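Local atomic coordinates of putative phophotriesterase (PDB entry 3RHG), a protein that probably hydrolyses ester bonds as a zinc-binding member of the phosphotriesterase family, with two divalent metal ions in each subunit. Residues D67-K72 against V295-M300; I78-N83 against W301-G306. All coordinates share one frame; numbering follows the deposited sequence.

Interaction 1 of 2, residues D67-K72 against V295-M300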
ATOM      1  N   ASP A  67      12.590 -14.945  -8.658  1.00 30.25           N
ATOM      2  CA  ASP A  67      12.182 -15.702  -7.473  1.00 29.22           C
ATOM      3  C   ASP A  67      10.706 -15.460  -7.159  1.00 26.80           C
ATOM      4  O   ASP A  67       9.986 -16.370  -6.709  1.00 27.66           O
ATOM      5  CB  ASP A  67      13.034 -15.324  -6.263  1.00 30.58           C
ATOM      6  CG  ASP A  67      12.672 -16.121  -5.020  1.00 30.30           C
ATOM      7  OD1 ASP A  67      12.673 -17.379  -5.087  1.00 33.58           O
ATOM      8  OD2 ASP A  67      12.391 -15.492  -3.973  1.00 31.62           O
ATOM      9  N   ASN A  68      10.247 -14.230  -7.389  1.00 26.48           N
ATOM     10  CA  ASN A  68       8.850 -13.862  -7.108  1.00 25.21           C
ATOM     11  C   ASN A  68       7.874 -14.670  -7.949  1.00 24.32           C
ATOM     12  O   ASN A  68       6.729 -14.945  -7.525  1.00 24.39           O
ATOM     13  CB  ASN A  68       8.664 -12.363  -7.404  1.00 25.17           C
ATOM     14  CG  ASN A  68       7.474 -11.762  -6.712  1.00 24.07           C
ATOM     15  OD1 ASN A  68       7.069 -12.197  -5.628  1.00 22.49           O
ATOM     16  ND2 ASN A  68       6.926 -10.720  -7.317  1.00 23.35           N
ATOM     17  N   MET A  69       8.353 -15.072  -9.125  1.00 25.48           N
ATOM     18  CA  MET A  69       7.575 -15.725 -10.174  1.00 25.36           C
ATOM     19  C   MET A  69       7.762 -17.246 -10.185  1.00 29.35           C
ATOM     20  O   MET A  69       7.118 -17.941 -10.970  1.00 30.42           O
ATOM     21  CB  MET A  69       8.042 -15.172 -11.542  1.00 26.73           C
ATOM     22  CG  MET A  69       7.958 -13.653 -11.657  1.00 26.96           C
ATOM     23  SD  MET A  69       6.242 -13.144 -11.759  1.00 29.89           S
ATOM     24  CE  MET A  69       6.013 -13.238 -13.535  1.00 33.76           C
ATOM     25  N   ASP A  70       8.645 -17.750  -9.321  1.00 28.66           N
ATOM     26  CA  ASP A  70       9.074 -19.146  -9.367  1.00 28.01           C
ATOM     27  C   ASP A  70       8.137 -20.019  -8.552  1.00 28.47           C
ATOM     28  O   ASP A  70       7.239 -19.503  -7.866  1.00 27.46           O
ATOM     29  CB  ASP A  70      10.507 -19.240  -8.828  1.00 29.10           C
ATOM     30  CG  ASP A  70      11.267 -20.467  -9.324  1.00 37.27           C
ATOM     31  OD1 ASP A  70      10.725 -21.318 -10.069  1.00 33.93           O
ATOM     32  OD2 ASP A  70      12.451 -20.564  -8.958  1.00 46.25           O
ATOM     33  N   LYS A  71       8.332 -21.334  -8.641  1.00 29.76           N
ATOM     34  CA  LYS A  71       7.539 -22.289  -7.858  1.00 25.86           C
ATOM     35  C   LYS A  71       7.571 -21.988  -6.349  1.00 27.45           C
ATOM     36  O   LYS A  71       8.541 -21.405  -5.826  1.00 28.88           O
ATOM     37  CB  LYS A  71       7.944 -23.738  -8.155  1.00 36.58           C
ATOM     38  CG  LYS A  71       9.420 -23.997  -8.082  1.00 40.43           C
ATOM     39  CD  LYS A  71       9.799 -25.345  -8.730  1.00 46.17           C
ATOM     40  CE  LYS A  71       9.378 -26.524  -7.884  1.00 47.35           C
ATOM     41  NZ  LYS A  71      10.112 -27.780  -8.303  1.00 46.42           N
ATOM     42  N   LYS A  72       6.494 -22.366  -5.667  1.00 25.79           N
ATOM     43  CA  LYS A  72       6.311 -22.036  -4.259  1.00 24.95           C
ATOM     44  C   LYS A  72       6.676 -23.251  -3.401  1.00 26.04           C
ATOM     45  O   LYS A  72       6.023 -24.289  -3.489  1.00 29.73           O
ATOM     46  CB  LYS A  72       4.848 -21.607  -4.006  1.00 21.91           C
ATOM     47  CG  LYS A  72       4.323 -20.547  -5.007  1.00 23.43           C
ATOM     48  CD  LYS A  72       5.167 -19.271  -4.941  1.00 23.98           C
ATOM     49  CE  LYS A  72       4.676 -18.184  -5.911  1.00 20.91           C
ATOM     50  NZ  LYS A  72       4.676 -18.658  -7.322  1.00 22.77           N
ATOM     51  N   VAL A 295      -3.452 -14.467  -3.569  1.00 17.33           N
ATOM     52  CA  VAL A 295      -2.009 -14.669  -3.387  1.00 18.40           C
ATOM     53  C   VAL A 295      -1.485 -15.413  -4.616  1.00 19.43           C
ATOM     54  O   VAL A 295      -1.987 -16.484  -4.948  1.00 20.06           O
ATOM     55  CB  VAL A 295      -1.685 -15.458  -2.101  1.00 19.31           C
ATOM     56  CG1 VAL A 295      -0.198 -15.877  -2.077  1.00 23.63           C
ATOM     57  CG2 VAL A 295      -2.032 -14.618  -0.873  1.00 20.61           C
ATOM     58  N   PHE A 296      -0.486 -14.851  -5.301  1.00 19.86           N
ATOM     59  CA  PHE A 296       0.032 -15.508  -6.494  1.00 18.31           C
ATOM     60  C   PHE A 296       1.490 -15.171  -6.749  1.00 20.20           C
ATOM     61  O   PHE A 296       2.061 -15.626  -7.745  1.00 21.47           O
ATOM     62  CB  PHE A 296      -0.833 -15.201  -7.732  1.00 20.92           C
ATOM     63  CG  PHE A 296      -0.563 -13.852  -8.390  1.00 19.60           C
ATOM     64  CD1 PHE A 296       0.165 -13.788  -9.579  1.00 21.21           C
ATOM     65  CD2 PHE A 296      -1.086 -12.662  -7.855  1.00 19.03           C
ATOM     66  CE1 PHE A 296       0.420 -12.553 -10.217  1.00 20.30           C
ATOM     67  CE2 PHE A 296      -0.855 -11.414  -8.475  1.00 20.25           C
ATOM     68  CZ  PHE A 296      -0.120 -11.363  -9.666  1.00 21.29           C
ATOM     69  N   LEU A 297       2.073 -14.390  -5.835  1.00 20.65           N
ATOM     70  CA  LEU A 297       3.463 -13.937  -5.887  1.00 19.20           C
ATOM     71  C   LEU A 297       4.064 -14.102  -4.510  1.00 21.76           C
ATOM     72  O   LEU A 297       3.353 -13.963  -3.511  1.00 23.03           O
ATOM     73  CB  LEU A 297       3.534 -12.456  -6.278  1.00 21.75           C
ATOM     74  CG  LEU A 297       3.030 -12.044  -7.665  1.00 20.27           C
ATOM     75  CD1 LEU A 297       2.811 -10.524  -7.766  1.00 22.21           C
ATOM     76  CD2 LEU A 297       3.992 -12.551  -8.802  1.00 22.18           C
ATOM     77  N   LYS A 298       5.363 -14.381  -4.433  1.00 21.34           N
ATOM     78  CA  LYS A 298       5.969 -14.575  -3.127  1.00 21.22           C
ATOM     79  C   LYS A 298       5.890 -13.303  -2.287  1.00 20.45           C
ATOM     80  O   LYS A 298       5.865 -13.371  -1.058  1.00 22.94           O
ATOM     81  CB  LYS A 298       7.425 -15.076  -3.246  1.00 24.73           C
ATOM     82  CG  LYS A 298       7.554 -16.474  -3.851  1.00 24.57           C
ATOM     83  CD  LYS A 298       8.956 -17.018  -3.649  1.00 29.24           C
ATOM     84  CE  LYS A 298       9.129 -18.349  -4.346  1.00 28.07           C
ATOM     85  NZ  LYS A 298      10.511 -18.897  -4.150  1.00 29.59           N
ATOM     86  N   GLN A 299       5.880 -12.139  -2.941  1.00 22.27           N
ATOM     87  CA  GLN A 299       5.857 -10.882  -2.205  1.00 22.80           C
ATOM     88  C   GLN A 299       4.556 -10.713  -1.416  1.00 21.69           C
ATOM     89  O   GLN A 299       4.485  -9.889  -0.496  1.00 22.63           O
ATOM     90  CB  GLN A 299       6.027  -9.689  -3.143  1.00 21.99           C
ATOM     91  CG  GLN A 299       4.778  -9.362  -3.918  1.00 22.20           C
ATOM     92  CD  GLN A 299       5.061  -8.313  -4.977  1.00 24.78           C
ATOM     93  OE1 GLN A 299       5.540  -8.631  -6.065  1.00 24.47           O
ATOM     94  NE2 GLN A 299       4.779  -7.052  -4.654  1.00 24.70           N
ATOM     95  N   MET A 300       3.531 -11.492  -1.758  1.00 20.84           N
ATOM     96  CA  MET A 300       2.266 -11.362  -1.046  1.00 19.53           C
ATOM     97  C   MET A 300       2.226 -12.118   0.282  1.00 22.15           C
ATOM     98  O   MET A 300       1.335 -11.894   1.119  1.00 22.38           O
ATOM     99  CB  MET A 300       1.101 -11.783  -1.932  1.00 21.25           C
ATOM    100  CG  MET A 300       1.012 -10.941  -3.188  1.00 18.34           C
ATOM    101  SD  MET A 300      -0.285 -11.427  -4.325  1.00 20.54           S
ATOM    102  CE  MET A 300      -1.781 -11.104  -3.341  1.00 20.92           C
TER
HETATM  103  O   HOH W   1       4.508 -16.295  -8.677  1.00 25.49           O
HETATM  104  O   HOH W   2      11.135 -21.131  -5.666  1.00 39.26           O
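Asn-68 and Gln-299 pair their side-chain amides where two loops of the phosphotriesterase (βα)8 barrel meet: the excursion after strand 19-24, carrying the short helix 66-69, and the loop after strand 289-291. The pair illustrates how one amide can serve as both donor and acceptor. Asn-68 ND2 donates to Gln-299 OE1 at 2.8 Å, on a lone pair in the carbonyl plane, while its OD1 takes the backbone N-H of Gln-299 (OD1 to N 2.9 Å). CG of Asn-68 lies trans to the main-chain nitrogen (chi1 -159°), which carries the amide across to the 3-10 turn 298-300. The two amide planes stand 35° apart, and both bonds are bent at the hydrogen. ND2 has a second acceptor in Pro-62 O, so both ends of this buried amide are engaged.

Charge takes over further along. The long side chain of Lys-298, extended beyond CG, runs past the carbonyl of Asp-67 and forms a salt bridge, NZ to Asp-67 OD1 at 2.8 Å, approaching from above the carboxylate plane. A water joins the same NZ to Lys-71 O. Lys-72 folds back, crosses the Lys-298 chain with CD 3.8 Å from its CG, and gives a hydrogen bond to Asp-70 O.

Apolar contact is slight: Met-69 SD rests 3.8 Å from CD2 of Leu-297. Leu-297 CG in turn sits over the ring centre of Phe-296, a residue of the benzoic acid pocket. A second water is gripped three ways, donating to Asn-68 O and Phe-296 O and accepting from Lys-72 NZ at 2.7 Å.

Interaction 2 of 2, residues I78-N83 against W301-G306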
ATOM      1  N   ILE A  78       2.872 -23.865   3.688  1.00 25.52           N
ATOM      2  CA  ILE A  78       2.318 -24.338   4.955  1.00 24.91           C
ATOM      3  C   ILE A  78       2.473 -23.270   6.039  1.00 26.44           C
ATOM      4  O   ILE A  78       1.549 -23.027   6.817  1.00 26.94           O
ATOM      5  CB  ILE A  78       2.958 -25.663   5.392  1.00 27.46           C
ATOM      6  CG1 ILE A  78       2.438 -26.794   4.500  1.00 31.51           C
ATOM      7  CG2 ILE A  78       2.662 -25.943   6.862  1.00 31.37           C
ATOM      8  CD1 ILE A  78       3.128 -28.117   4.711  1.00 38.67           C
ATOM      9  N   PHE A  79       3.637 -22.619   6.092  1.00 24.36           N
ATOM     10  CA  PHE A  79       3.840 -21.566   7.064  1.00 28.58           C
ATOM     11  C   PHE A  79       2.781 -20.466   6.895  1.00 26.44           C
ATOM     12  O   PHE A  79       2.191 -19.992   7.858  1.00 28.34           O
ATOM     13  CB  PHE A  79       5.247 -20.984   6.919  1.00 31.21           C
ATOM     14  CG  PHE A  79       5.591 -19.982   7.971  1.00 38.33           C
ATOM     15  CD1 PHE A  79       6.009 -20.397   9.232  1.00 45.48           C
ATOM     16  CD2 PHE A  79       5.507 -18.624   7.707  1.00 42.09           C
ATOM     17  CE1 PHE A  79       6.331 -19.475  10.207  1.00 51.52           C
ATOM     18  CE2 PHE A  79       5.834 -17.692   8.691  1.00 46.02           C
ATOM     19  CZ  PHE A  79       6.241 -18.122   9.937  1.00 48.48           C
ATOM     20  N   GLU A  80       2.527 -20.074   5.655  1.00 24.99           N
ATOM     21  CA  GLU A  80       1.561 -19.015   5.383  1.00 26.69           C
ATOM     22  C   GLU A  80       0.132 -19.461   5.661  1.00 24.53           C
ATOM     23  O   GLU A  80      -0.693 -18.683   6.150  1.00 26.11           O
ATOM     24  CB  GLU A  80       1.708 -18.547   3.943  1.00 25.47           C
ATOM     25  CG  GLU A  80       2.976 -17.724   3.741  1.00 26.69           C
ATOM     26  CD  GLU A  80       2.889 -16.370   4.428  1.00 27.32           C
ATOM     27  OE1 GLU A  80       1.847 -15.688   4.256  1.00 27.98           O
ATOM     28  OE2 GLU A  80       3.861 -15.982   5.127  1.00 27.38           O
ATOM     29  N   LEU A  81      -0.158 -20.728   5.366  1.00 25.49           N
ATOM     30  CA  LEU A  81      -1.485 -21.261   5.601  1.00 27.93           C
ATOM     31  C   LEU A  81      -1.800 -21.316   7.088  1.00 28.75           C
ATOM     32  O   LEU A  81      -2.957 -21.212   7.493  1.00 31.61           O
ATOM     33  CB  LEU A  81      -1.600 -22.659   5.009  1.00 28.92           C
ATOM     34  CG  LEU A  81      -1.845 -22.736   3.509  1.00 33.31           C
ATOM     35  CD1 LEU A  81      -1.716 -24.180   3.057  1.00 35.98           C
ATOM     36  CD2 LEU A  81      -3.240 -22.149   3.157  1.00 37.08           C
ATOM     37  N   ASN A  82      -0.773 -21.488   7.910  1.00 34.10           N
ATOM     38  CA  ASN A  82      -1.010 -21.561   9.342  1.00 38.39           C
ATOM     39  C   ASN A  82      -1.612 -20.269   9.888  1.00 37.35           C
ATOM     40  O   ASN A  82      -2.396 -20.301  10.843  1.00 39.82           O
ATOM     41  CB  ASN A  82       0.251 -22.005  10.097  1.00 38.60           C
ATOM     42  CG  ASN A  82       0.560 -23.486   9.887  1.00 49.32           C
ATOM     43  OD1 ASN A  82      -0.323 -24.268   9.526  1.00 52.63           O
ATOM     44  ND2 ASN A  82       1.816 -23.874  10.102  1.00 53.06           N
ATOM     45  N   ASN A  83      -1.288 -19.141   9.258  1.00 39.38           N
ATOM     46  CA  ASN A  83      -1.902 -17.865   9.624  1.00 37.96           C
ATOM     47  C   ASN A  83      -3.413 -17.887   9.418  1.00 35.07           C
ATOM     48  O   ASN A  83      -4.175 -17.340  10.219  1.00 39.84           O
ATOM     49  CB  ASN A  83      -1.279 -16.712   8.831  1.00 39.74           C
ATOM     50  CG  ASN A  83       0.183 -16.484   9.194  1.00 39.84           C
ATOM     51  OD1 ASN A  83       0.554 -16.591  10.362  1.00 52.10           O
ATOM     52  ND2 ASN A  83       1.016 -16.174   8.198  1.00 39.19           N
ATOM     53  N   TRP A 301       3.178 -13.024   0.485  1.00 20.52           N
ATOM     54  CA  TRP A 301       3.228 -13.760   1.741  1.00 19.52           C
ATOM     55  C   TRP A 301       3.497 -12.815   2.913  1.00 22.88           C
ATOM     56  O   TRP A 301       4.317 -11.891   2.789  1.00 23.83           O
ATOM     57  CB  TRP A 301       4.365 -14.777   1.676  1.00 22.05           C
ATOM     58  CG  TRP A 301       4.115 -15.914   0.748  1.00 23.89           C
ATOM     59  CD1 TRP A 301       2.901 -16.366   0.281  1.00 23.27           C
ATOM     60  CD2 TRP A 301       5.101 -16.805   0.233  1.00 24.32           C
ATOM     61  NE1 TRP A 301       3.091 -17.475  -0.514  1.00 25.44           N
ATOM     62  CE2 TRP A 301       4.434 -17.757  -0.568  1.00 26.80           C
ATOM     63  CE3 TRP A 301       6.495 -16.866   0.343  1.00 27.84           C
ATOM     64  CZ2 TRP A 301       5.119 -18.775  -1.247  1.00 27.26           C
ATOM     65  CZ3 TRP A 301       7.167 -17.879  -0.313  1.00 24.11           C
ATOM     66  CH2 TRP A 301       6.480 -18.821  -1.099  1.00 27.17           C
ATOM     67  N   ALA A 302       2.815 -13.034   4.041  1.00 22.83           N
ATOM     68  CA  ALA A 302       3.047 -12.225   5.246  1.00 21.63           C
ATOM     69  C   ALA A 302       4.499 -12.263   5.744  1.00 24.94           C
ATOM     70  O   ALA A 302       5.016 -11.253   6.237  1.00 26.68           O
ATOM     71  CB  ALA A 302       2.086 -12.629   6.365  1.00 23.99           C
ATOM     72  N   LYS A 303       5.161 -13.416   5.618  1.00 25.01           N
ATOM     73  CA  LYS A 303       6.561 -13.543   6.044  1.00 25.19           C
ATOM     74  C   LYS A 303       7.479 -12.587   5.265  1.00 28.80           C
ATOM     75  O   LYS A 303       8.596 -12.258   5.695  1.00 31.07           O
ATOM     76  CB  LYS A 303       7.036 -15.002   5.899  1.00 29.16           C
ATOM     77  CG  LYS A 303       7.079 -15.510   4.455  1.00 34.73           C
ATOM     78  CD  LYS A 303       7.033 -17.036   4.376  1.00 48.43           C
ATOM     79  CE  LYS A 303       8.423 -17.632   4.417  1.00 58.17           C
ATOM     80  NZ  LYS A 303       9.188 -17.155   5.599  1.00 64.76           N
ATOM     81  N   ASN A 304       7.007 -12.155   4.107  1.00 25.81           N
ATOM     82  CA  ASN A 304       7.758 -11.197   3.297  1.00 25.37           C
ATOM     83  C   ASN A 304       7.269  -9.763   3.438  1.00 25.22           C
ATOM     84  O   ASN A 304       7.751  -8.880   2.734  1.00 28.55           O
ATOM     85  CB  ASN A 304       7.794 -11.626   1.830  1.00 26.23           C
ATOM     86  CG  ASN A 304       8.637 -12.872   1.617  1.00 27.07           C
ATOM     87  OD1 ASN A 304       9.664 -13.057   2.281  1.00 31.05           O
ATOM     88  ND2 ASN A 304       8.188 -13.755   0.728  1.00 24.49           N
ATOM     89  N   GLY A 305       6.330  -9.534   4.365  1.00 24.22           N
ATOM     90  CA  GLY A 305       5.758  -8.200   4.567  1.00 24.49           C
ATOM     91  C   GLY A 305       4.520  -7.917   3.729  1.00 22.40           C
ATOM     92  O   GLY A 305       4.006  -6.786   3.718  1.00 23.59           O
ATOM     93  N   GLY A 306       4.023  -8.937   3.035  1.00 23.17           N
ATOM     94  CA  GLY A 306       2.752  -8.835   2.322  1.00 20.85           C
ATOM     95  C   GLY A 306       1.637  -9.108   3.285  1.00 19.11           C
ATOM     96  O   GLY A 306       1.882  -9.174   4.488  1.00 23.59           O
TER
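CG of Glu-80 lies over one face of the five-membered ring of Trp-301, 3.9 Å from its centroid, in a CH-pi contact. The carboxylate, tilted 20° from the indole plane, lies beside CB of Trp-301. The Phe-79 ring meets Lys-303 obliquely, its CD2 4.0 Å from CD of the lysine.

The carboxylate illustrates how a single acidic side chain can take up the N-H groups at the start of a turn. Bent at chi2 (-70°), Glu-80 turns its head toward the 3-10 segment 302-304 and uses both oxygens. OE1 receives Ala-302 N at 2.8 Å from above the carboxylate plane, whereas OE2 receives Lys-303 N at 2.9 Å on its syn side. The second bond is the straighter, and the pair fixes the rotation of the carboxylate. CB, CG and CD of Lys-303 all pass close to OE2 of Glu-80, while NZ stays 5.5 Å from it.

Within the turn, Trp-301 O accepts Asn-304 N and Gly-306 N from opposite faces of its plane. Lys-303 also packs on Asp-53 of the second subunit. Helix 74-86 comes after strand 19-24 and the turn after strand 289-291, the first and last strands, which adjoin where a (βα)8 barrel closes.

How the interactions relate
Both contacts fasten the loop after strand 289-291 to the segment between strands 19-24 and 89-94, interaction 1 through the short helix 66-69 and interaction 2 through helix 74-86. Interaction 1 is the more buried and borders the active site through Phe-296; interaction 2 lies farther out, where the side chain of Trp-301 is about 13 Å from a zinc ion, and reaches the second subunit. The chemistry differs too: amides, a salt bridge and waters in the first, one carboxylate on backbone N-H groups and an indole face in the second. They also touch, by a probable hydrogen bond from Asn-304 ND2 to Lys-298 O and by Lys-72 packing on Trp-301.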